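Local coordinates for ankyrin repeat and SOCS box protein 11 (Homo sapiens, PDB 4UUC), which recruits target proteins such as BIK, DIRAS2 and RPN1 to a cullin-5-RING E3 ubiquitin ligase, as its substrate-recognition subunit, for ubiquitination and proteasomal degradation, at residues Q199-S202 with A203-A207; W166-T169 with P170-A174; V86-L89 with L90-G93; E116-E119 with I120-N124. All coordinates share one frame; numbering follows the deposited sequence.

How the contacts relate
The four contacts sample both kinds of helix end in one elongated ankyrin-repeat domain. Contacts 1 and 2 are capping boxes at helix starts: in contact 2, which is buried, a histidine ring answers the N-cap threonine; in contact 1, partly buried, a carboxylate answers the N-cap serine. They touch where helix 203-206 packs on helix 170-175. Contacts 3 and 4 finish adjacent helices, 83-91 and 115-123, and touch where Ile-120 of contact 4 packs on Val-86, Asn-87 and Leu-90 of contact 3. Both are partly buried, with exposed residues such as Glu-91 and Glu-116, and combine backbone bonds with aliphatic packing. Contacts 1 and 3 lie farthest apart, about 42 Å between centres.

Contact 1 of 4, residues Q199-S202 with A203-A207; sequences QGKS and ALDLA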
loop_
_atom_site.group_PDB
_atom_site.type_symbol
_atom_site.label_atom_id
_atom_site.label_comp_id
_atom_site.label_asym_id
_atom_site.label_seq_id
_atom_site.Cartn_x
_atom_site.Cartn_y
_atom_site.Cartn_z
ATOM N N GLN A 199 21.891 -11.607 6.243
ATOM C CA GLN A 199 22.804 -12.440 5.467
ATOM C C GLN A 199 24.240 -11.923 5.579
ATOM O O GLN A 199 25.146 -12.427 4.913
ATOM C CB GLN A 199 22.371 -12.492 3.999
ATOM C CG GLN A 199 21.135 -13.354 3.743
ATOM C CD GLN A 199 19.854 -12.731 4.269
ATOM O OE1 GLN A 199 19.579 -11.556 4.027
ATOM N NE2 GLN A 199 19.063 -13.516 4.995
ATOM N N GLY A 200 24.442 -10.925 6.435
ATOM C CA GLY A 200 25.753 -10.344 6.656
ATOM C C GLY A 200 26.208 -9.446 5.517
ATOM O O GLY A 200 27.400 -9.171 5.373
ATOM N N LYS A 201 25.255 -8.984 4.712
ATOM C CA LYS A 201 25.558 -8.169 3.530
ATOM C C LYS A 201 25.294 -6.684 3.762
ATOM O O LYS A 201 24.276 -6.307 4.343
ATOM C CB LYS A 201 24.724 -8.635 2.332
ATOM C CG LYS A 201 24.865 -10.111 1.982
ATOM C CD LYS A 201 26.237 -10.434 1.414
ATOM C CE LYS A 201 26.314 -11.886 0.950
ATOM N NZ LYS A 201 27.659 -12.232 0.412
ATOM N N SER A 202 26.213 -5.842 3.298
ATOM C CA SER A 202 25.962 -4.410 3.209
ATOM C C SER A 202 25.185 -4.113 1.929
ATOM O O SER A 202 25.092 -4.964 1.042
ATOM C CB SER A 202 27.270 -3.628 3.209
ATOM O OG SER A 202 27.976 -3.873 2.004
ATOM N N ALA A 203 24.634 -2.909 1.827
ATOM C CA ALA A 203 23.933 -2.509 0.613
ATOM C C ALA A 203 24.861 -2.635 -0.597
ATOM O O ALA A 203 24.469 -3.163 -1.635
ATOM C CB ALA A 203 23.405 -1.091 0.742
ATOM N N LEU A 204 26.101 -2.179 -0.448
ATOM C CA LEU A 204 27.073 -2.273 -1.533
ATOM C C LEU A 204 27.289 -3.729 -1.961
ATOM O O LEU A 204 27.371 -4.020 -3.153
ATOM C CB LEU A 204 28.401 -1.638 -1.118
ATOM C CG LEU A 204 29.489 -1.566 -2.195
ATOM C CD1 LEU A 204 29.038 -0.737 -3.399
ATOM C CD2 LEU A 204 30.767 -0.994 -1.603
ATOM N N ASP A 205 27.360 -4.643 -0.993
ATOM C CA ASP A 205 27.512 -6.067 -1.300
ATOM C C ASP A 205 26.375 -6.581 -2.183
ATOM O O ASP A 205 26.576 -7.461 -3.025
ATOM C CB ASP A 205 27.555 -6.912 -0.017
ATOM C CG ASP A 205 28.795 -6.665 0.825
ATOM O OD1 ASP A 205 29.842 -6.256 0.279
ATOM O OD2 ASP A 205 28.719 -6.901 2.052
ATOM N N LEU A 206 25.176 -6.045 -1.973
ATOM C CA LEU A 206 23.987 -6.522 -2.677
ATOM C C LEU A 206 23.866 -5.973 -4.093
ATOM O O LEU A 206 23.202 -6.575 -4.935
ATOM C CB LEU A 206 22.726 -6.157 -1.892
ATOM C CG LEU A 206 22.555 -6.850 -0.539
ATOM C CD1 LEU A 206 21.392 -6.234 0.217
ATOM C CD2 LEU A 206 22.341 -8.348 -0.719
ATOM N N ALA A 207 24.493 -4.830 -4.354
ATOM C CA ALA A 207 24.366 -4.179 -5.651
ATOM C C ALA A 207 25.017 -5.012 -6.750
ATOM O O ALA A 207 26.049 -5.642 -6.533
ATOM C CB ALA A 207 24.980 -2.784 -5.608
#
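Ser-202 and Asp-205 exchange hydrogen bonds at the start of helix 203-206, forming a capping box with the serine at the N-cap. In one direction Ser-202 N donates to Asp-205 OD2 at 3.0 Å, nearly straight at 169°, and reaches the oxygen from above the carboxylate plane. In the other, Asp-205 N donates to Ser-202 OG at 3.2 Å. Chi1 of 68° sets OG between the backbone N and the carbonyl carbon, which puts it within bonding distance of that N-H. A helical bond from Leu-206 N to Ser-202 O, 3.2 Å long, follows.

The apolar part is smaller. Lys-201 CB rests 3.9 Å from Leu-206 CD2, and the lysine chain, bent at chi2, crosses Asp-205 at about a right angle, with CD 4.0 Å from its CB. Lys-201 NZ stays 5.7 Å from Asp-205 OD2, not in contact; the salt bridge of that oxygen is with Arg-196.

An alanine here removes OG and leaves Asp-205 N without its capping acceptor, so the first turn would probably fray. Asp-205 OD2 serves both a backbone N-H and the Arg-196 guanidinium, which would probably favour the charged carboxylate.

Contact 2 of 4, residues W166-T169 with P170-A174; sequences WLDT and PLHAA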
loop_
_atom_site.group_PDB
_atom_site.type_symbol
_atom_site.label_atom_id
_atom_site.label_comp_id
_atom_site.label_asym_id
_atom_site.label_seq_id
_atom_site.Cartn_x
_atom_site.Cartn_y
_atom_site.Cartn_z
ATOM N N TRP A 166 12.903 -6.198 9.392
ATOM C CA TRP A 166 13.844 -6.566 10.452
ATOM C C TRP A 166 15.234 -5.984 10.140
ATOM O O TRP A 166 15.408 -4.771 10.229
ATOM C CB TRP A 166 13.893 -8.087 10.669
ATOM C CG TRP A 166 14.641 -8.441 11.944
ATOM C CD1 TRP A 166 14.481 -7.861 13.170
ATOM C CD2 TRP A 166 15.676 -9.424 12.101
ATOM N NE1 TRP A 166 15.344 -8.420 14.079
ATOM C CE2 TRP A 166 16.088 -9.383 13.450
ATOM C CE3 TRP A 166 16.290 -10.335 11.235
ATOM C CZ2 TRP A 166 17.085 -10.215 13.951
ATOM C CZ3 TRP A 166 17.282 -11.161 11.737
ATOM C CH2 TRP A 166 17.670 -11.092 13.081
ATOM N N LEU A 167 16.212 -6.813 9.777
ATOM C CA LEU A 167 17.578 -6.317 9.560
ATOM C C LEU A 167 17.838 -5.827 8.130
ATOM O O LEU A 167 18.891 -5.246 7.853
ATOM C CB LEU A 167 18.602 -7.397 9.907
ATOM C CG LEU A 167 18.847 -7.692 11.392
ATOM C CD1 LEU A 167 19.952 -8.724 11.522
ATOM C CD2 LEU A 167 19.185 -6.446 12.194
ATOM N N ASP A 168 16.896 -6.073 7.226
ATOM C CA ASP A 168 17.007 -5.588 5.853
ATOM C C ASP A 168 16.477 -4.153 5.804
ATOM O O ASP A 168 15.273 -3.919 5.916
ATOM C CB ASP A 168 16.232 -6.500 4.895
ATOM C CG ASP A 168 16.887 -6.613 3.523
ATOM O OD1 ASP A 168 18.101 -6.892 3.450
ATOM O OD2 ASP A 168 16.178 -6.442 2.513
ATOM N N THR A 169 17.381 -3.187 5.678
ATOM C CA THR A 169 16.991 -1.785 5.655
ATOM C C THR A 169 16.428 -1.428 4.276
ATOM O O THR A 169 16.623 -2.171 3.316
ATOM C CB THR A 169 18.179 -0.848 5.981
ATOM O OG1 THR A 169 19.084 -0.803 4.871
ATOM C CG2 THR A 169 18.926 -1.315 7.230
ATOM N N PRO A 170 15.716 -0.294 4.178
ATOM C CA PRO A 170 15.264 0.199 2.872
ATOM C C PRO A 170 16.405 0.335 1.869
ATOM O O PRO A 170 16.195 0.117 0.674
ATOM C CB PRO A 170 14.655 1.559 3.213
ATOM C CG PRO A 170 14.167 1.396 4.604
ATOM C CD PRO A 170 15.199 0.536 5.279
ATOM N N LEU A 171 17.598 0.679 2.346
ATOM C CA LEU A 171 18.752 0.805 1.463
ATOM C C LEU A 171 19.167 -0.561 0.911
ATOM O O LEU A 171 19.553 -0.667 -0.251
ATOM C CB LEU A 171 19.927 1.460 2.192
ATOM C CG LEU A 171 21.140 1.806 1.323
ATOM C CD1 LEU A 171 20.831 2.966 0.374
ATOM C CD2 LEU A 171 22.345 2.126 2.185
ATOM N N HIS A 172 19.089 -1.603 1.737
ATOM C CA HIS A 172 19.369 -2.958 1.264
ATOM C C HIS A 172 18.406 -3.339 0.149
ATOM O O HIS A 172 18.813 -3.896 -0.868
ATOM C CB HIS A 172 19.270 -3.984 2.398
ATOM C CG HIS A 172 20.438 -3.974 3.333
ATOM N ND1 HIS A 172 20.349 -3.515 4.629
ATOM C CD2 HIS A 172 21.720 -4.375 3.163
ATOM C CE1 HIS A 172 21.527 -3.624 5.215
ATOM N NE2 HIS A 172 22.377 -4.143 4.347
ATOM N N ALA A 173 17.127 -3.033 0.349
ATOM C CA ALA A 173 16.110 -3.304 -0.657
ATOM C C ALA A 173 16.404 -2.533 -1.940
ATOM O O ALA A 173 16.324 -3.084 -3.033
ATOM C CB ALA A 173 14.737 -2.944 -0.139
ATOM N N ALA A 174 16.757 -1.260 -1.794
ATOM C CA ALA A 174 17.048 -0.413 -2.943
ATOM C C ALA A 174 18.269 -0.919 -3.714
ATOM O O ALA A 174 18.325 -0.810 -4.941
ATOM C CB ALA A 174 17.262 1.033 -2.496
#
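From Thr-169 the chain turns directly into helix 170-175, and the first full helical bond runs from Ala-173 N to Thr-169 O, 3.1 Å long and in the carbonyl plane. The sequence is Thr-Pro-Leu-His, the familiar opening of the first helix of an ankyrin repeat, here in ANK 6, and Thr-169 with His-172 makes its capping box. Thr-169 OG1, at the N-cap, accepts from His-172 N at 3.2 Å and, weakly, from Leu-171 N. In return Thr-169 N donates to His-172 ND1 at 3.2 Å, lying close to the ring plane. His-172 CG is turned beside its own backbone N (chi1 -76°), which brings ND1 back to the threonine N-H, with Thr-169 CA at the ring edge. Because ND1 accepts, the proton is probably on NE2, consistent with the weak bond from NE2 to Lys-201 O.

Asp-168 approaches the same histidine through OD1, 3.3 Å from His-172 CB, with the carboxylate and ring planes only 19° apart. Its polar partners lie elsewhere: OD2 binds Tyr-140 and Arg-176, and OD1 binds Asn-197. A leucine in place of His-172 would probably leave Thr-169 N without its acceptor and Lys-201 O without the weak bond that ties the two capped turns together.

Around this buried turn, Pro-170 and Ala-173 pack on helix 138-144, Leu-171 and Ala-174 on helix 180-188, and Leu-171 and His-172 also meet helix 203-206.

Contact 3 of 4, residues V86-L89 with L90-G93; sequences VNVL and LEFG
Val-88 and Phe-92 meet on the last turn of helix 83-91, which a Schellman motif closes within ANK 3. The valine methyl CG2 comes to 3.9 Å from Phe-92 CE1, the two side chains meeting at a slant. Val-88 O, meanwhile, sits at the edge of the phenyl ring, in its plane. Two residues earlier, on another face of the helix, Val-86 and Leu-90 lie side by side and point the same way, with CG1 of the valine 3.7 Å from CD1 of the leucine. On the exposed side Glu-91 extends from CG back along the previous turn, and its CG is 3.2 Å from Asn-87 O.

The backbone sets these pairs at a spacing of four residues. Leu-90 N donates to Val-86 O, Glu-91 N to Asn-87 O at 2.9 Å, and Phe-92 N to Val-88 O at 3.0 Å. A second, weak bond from Phe-92 N to Leu-89 O marks where the helix begins to unwind. Gly-93 then takes a positive phi of 94°, and the closing pair is Gly-93 N to Leu-90 O and Ala-94 N to Leu-89 O. At these backbone angles a CB on Gly-93 would collide with the carbonyl oxygen of Phe-92, which accounts for the glycine.

Farther out, helix 50-58 packs against Val-88 and Phe-92, helix 73-80 against Val-86 and Leu-89, and helix 115-123 against Val-86, Asn-87 and Leu-90. Phe-92 CG stands beside its own backbone N (chi1 -83°), which brings ring carbon CD1 to 3.2 Å from Val-88 O.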
loop_
_atom_site.group_PDB
_atom_site.type_symbol
_atom_site.label_atom_id
_atom_site.label_comp_id
_atom_site.label_asym_id
_atom_site.label_seq_id
_atom_site.Cartn_x
_atom_site.Cartn_y
_atom_site.Cartn_z
ATOM N N VAL A 86 -10.990 5.577 -1.331
ATOM C CA VAL A 86 -10.353 5.606 -0.022
ATOM C C VAL A 86 -11.043 6.642 0.862
ATOM O O VAL A 86 -11.378 6.362 2.011
ATOM C CB VAL A 86 -8.840 5.915 -0.136
ATOM C CG1 VAL A 86 -8.225 6.146 1.240
ATOM C CG2 VAL A 86 -8.120 4.786 -0.870
ATOM N N ASN A 87 -11.278 7.832 0.316
ATOM C CA ASN A 87 -11.921 8.897 1.077
ATOM C C ASN A 87 -13.330 8.529 1.543
ATOM O O ASN A 87 -13.651 8.707 2.717
ATOM C CB ASN A 87 -11.978 10.184 0.251
ATOM C CG ASN A 87 -10.643 10.907 0.202
ATOM O OD1 ASN A 87 -9.821 10.782 1.110
ATOM N ND2 ASN A 87 -10.426 11.674 -0.859
ATOM N N VAL A 88 -14.168 8.018 0.642
ATOM C CA VAL A 88 -15.556 7.723 1.006
ATOM C C VAL A 88 -15.620 6.604 2.052
ATOM O O VAL A 88 -16.444 6.651 2.967
ATOM C CB VAL A 88 -16.422 7.349 -0.234
ATOM C CG1 VAL A 88 -15.987 6.034 -0.861
ATOM C CG2 VAL A 88 -17.893 7.284 0.146
ATOM N N LEU A 89 -14.745 5.611 1.931
ATOM C CA LEU A 89 -14.671 4.541 2.925
ATOM C C LEU A 89 -14.310 5.092 4.306
ATOM O O LEU A 89 -14.915 4.724 5.314
ATOM C CB LEU A 89 -13.645 3.490 2.505
ATOM C CG LEU A 89 -14.025 2.601 1.322
ATOM C CD1 LEU A 89 -12.817 1.798 0.870
ATOM C CD2 LEU A 89 -15.181 1.666 1.681
ATOM N N LEU A 90 -13.314 5.968 4.347
ATOM C CA LEU A 90 -12.898 6.586 5.602
ATOM C C LEU A 90 -14.012 7.465 6.171
ATOM O O LEU A 90 -14.197 7.532 7.387
ATOM C CB LEU A 90 -11.619 7.403 5.395
ATOM C CG LEU A 90 -10.368 6.565 5.108
ATOM C CD1 LEU A 90 -9.229 7.437 4.613
ATOM C CD2 LEU A 90 -9.938 5.779 6.340
ATOM N N GLU A 91 -14.768 8.118 5.292
ATOM C CA GLU A 91 -15.898 8.939 5.722
ATOM C C GLU A 91 -16.952 8.082 6.411
ATOM O O GLU A 91 -17.577 8.514 7.380
ATOM C CB GLU A 91 -16.518 9.679 4.532
ATOM C CG GLU A 91 -15.684 10.839 4.010
ATOM C CD GLU A 91 -16.160 11.336 2.653
ATOM O OE1 GLU A 91 -17.286 10.973 2.242
ATOM O OE2 GLU A 91 -15.405 12.086 1.997
ATOM N N PHE A 92 -17.134 6.860 5.917
ATOM C CA PHE A 92 -18.137 5.948 6.463
ATOM C C PHE A 92 -17.572 5.049 7.567
ATOM O O PHE A 92 -18.191 4.054 7.950
ATOM C CB PHE A 92 -18.738 5.098 5.340
ATOM C CG PHE A 92 -19.847 5.787 4.595
ATOM C CD1 PHE A 92 -19.570 6.685 3.580
ATOM C CD2 PHE A 92 -21.172 5.550 4.932
ATOM C CE1 PHE A 92 -20.588 7.324 2.905
ATOM C CE2 PHE A 92 -22.194 6.186 4.259
ATOM C CZ PHE A 92 -21.903 7.073 3.246
ATOM N N GLY A 93 -16.399 5.404 8.077
ATOM C CA GLY A 93 -15.876 4.778 9.278
ATOM C C GLY A 93 -14.949 3.600 9.054
ATOM O O GLY A 93 -14.798 2.749 9.932
#

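Contact 4 of 4, residues E116-E119 with I120-N124; sequences ECME and ILLAN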
loop_
_atom_site.group_PDB
_atom_site.type_symbol
_atom_site.label_atom_id
_atom_site.label_comp_id
_atom_site.label_asym_id
_atom_site.label_seq_id
_atom_site.Cartn_x
_atom_site.Cartn_y
_atom_site.Cartn_z
ATOM N N GLU A 116 -1.085 9.113 -3.664
ATOM C CA GLU A 116 -2.161 9.881 -3.041
ATOM C C GLU A 116 -2.899 9.040 -1.995
ATOM O O GLU A 116 -3.202 9.527 -0.903
ATOM C CB GLU A 116 -3.153 10.409 -4.084
ATOM C CG GLU A 116 -4.269 11.247 -3.459
ATOM C CD GLU A 116 -5.111 12.004 -4.473
ATOM O OE1 GLU A 116 -4.940 11.786 -5.691
ATOM O OE2 GLU A 116 -5.953 12.823 -4.040
ATOM N N CYS A 117 -3.196 7.786 -2.329
ATOM C CA CYS A 117 -3.822 6.879 -1.373
ATOM C C CYS A 117 -2.956 6.730 -0.115
ATOM O O CYS A 117 -3.467 6.731 1.005
ATOM C CB CYS A 117 -4.077 5.514 -2.020
ATOM S SG CYS A 117 -5.349 5.546 -3.312
ATOM N N MET A 118 -1.646 6.612 -0.311
ATOM C CA MET A 118 -0.698 6.546 0.800
ATOM C C MET A 118 -0.822 7.778 1.701
ATOM O O MET A 118 -0.933 7.656 2.922
ATOM C CB MET A 118 0.732 6.423 0.264
ATOM C CG MET A 118 1.817 6.256 1.322
ATOM S SD MET A 118 3.485 6.539 0.663
ATOM C CE MET A 118 3.460 8.316 0.434
ATOM N N GLU A 119 -0.817 8.959 1.093
ATOM C CA GLU A 119 -0.858 10.205 1.852
ATOM C C GLU A 119 -2.154 10.353 2.636
ATOM O O GLU A 119 -2.140 10.821 3.772
ATOM C CB GLU A 119 -0.669 11.400 0.919
ATOM C CG GLU A 119 0.731 11.489 0.341
ATOM C CD GLU A 119 0.967 12.775 -0.427
ATOM O OE1 GLU A 119 0.578 13.850 0.077
ATOM O OE2 GLU A 119 1.549 12.710 -1.528
ATOM N N ILE A 120 -3.271 9.955 2.033
ATOM C CA ILE A 120 -4.556 10.003 2.719
ATOM C C ILE A 120 -4.530 9.120 3.964
ATOM O O ILE A 120 -5.005 9.525 5.025
ATOM C CB ILE A 120 -5.712 9.567 1.792
ATOM C CG1 ILE A 120 -5.889 10.583 0.661
ATOM C CG2 ILE A 120 -7.019 9.439 2.580
ATOM C CD1 ILE A 120 -6.816 10.122 -0.451
ATOM N N LEU A 121 -3.973 7.919 3.837
ATOM C CA LEU A 121 -3.900 6.998 4.968
ATOM C C LEU A 121 -3.012 7.561 6.078
ATOM O O LEU A 121 -3.334 7.444 7.259
ATOM C CB LEU A 121 -3.379 5.632 4.521
ATOM C CG LEU A 121 -4.329 4.811 3.640
ATOM C CD1 LEU A 121 -3.606 3.597 3.073
ATOM C CD2 LEU A 121 -5.561 4.382 4.416
ATOM N N LEU A 122 -1.890 8.163 5.697
ATOM C CA LEU A 122 -1.007 8.787 6.673
ATOM C C LEU A 122 -1.705 9.967 7.349
ATOM O O LEU A 122 -1.541 10.188 8.551
ATOM C CB LEU A 122 0.292 9.241 6.004
ATOM C CG LEU A 122 1.188 8.104 5.499
ATOM C CD1 LEU A 122 2.385 8.667 4.742
ATOM C CD2 LEU A 122 1.650 7.193 6.647
ATOM N N ALA A 123 -2.495 10.711 6.582
ATOM C CA ALA A 123 -3.264 11.821 7.136
ATOM C C ALA A 123 -4.329 11.314 8.111
ATOM O O ALA A 123 -4.789 12.056 8.980
ATOM C CB ALA A 123 -3.905 12.633 6.020
ATOM N N ASN A 124 -4.711 10.047 7.966
ATOM C CA ASN A 124 -5.684 9.432 8.860
ATOM C C ASN A 124 -5.000 8.579 9.928
ATOM O O ASN A 124 -5.577 7.625 10.451
ATOM C CB ASN A 124 -6.689 8.608 8.051
ATOM C CG ASN A 124 -7.730 9.482 7.370
ATOM O OD1 ASN A 124 -8.852 9.614 7.853
ATOM N ND2 ASN A 124 -7.350 10.102 6.259
#
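Glu-116 and Ile-120 pair on the final turns of helix 115-123, one of the antiparallel helices of an ankyrin stack. Ile-120 CG1 turns back to the preceding turn, beside its own backbone N (chi1 -66°), and comes within 3.3 Å of Glu-116 O. Its CD1 then reaches Glu-116 CG at 4.1 Å, touching the aliphatic part of the glutamate, whose chain runs on extended from there. Along another line of the same helix, Met-118 CG meets Leu-122 CD1 at 4.2 Å, a looser apolar contact.

Regular backbone bonds four residues apart hold these pairs in place. Ile-120 N donates to Glu-116 O, Leu-121 N to Cys-117 O, Leu-122 N to Met-118 O and Ala-123 N to Glu-119 O, the last at 2.8 Å. The helix lies in ANK 4, where it packs against helix 105-111 of the same repeat through Met-118, Leu-121 and Leu-122. Met-118 and Leu-122 also reach Leu-154 of helix 148-156, while Ile-120 packs onto Asn-87 and Leu-90 of helix 83-91.

Glu-119 OE2 makes a salt bridge with Arg-115, and OE1 a long, weak ion pair with Lys-153. Where the helix stops, Asn-124 folds its amide back: ND2 donates to Ile-120 O at 2.7 Å and 168°, with the acceptor close to the amide plane. The same carbonyl oxygen also takes a weak bond from Asn-124 N, 3.0 Å away.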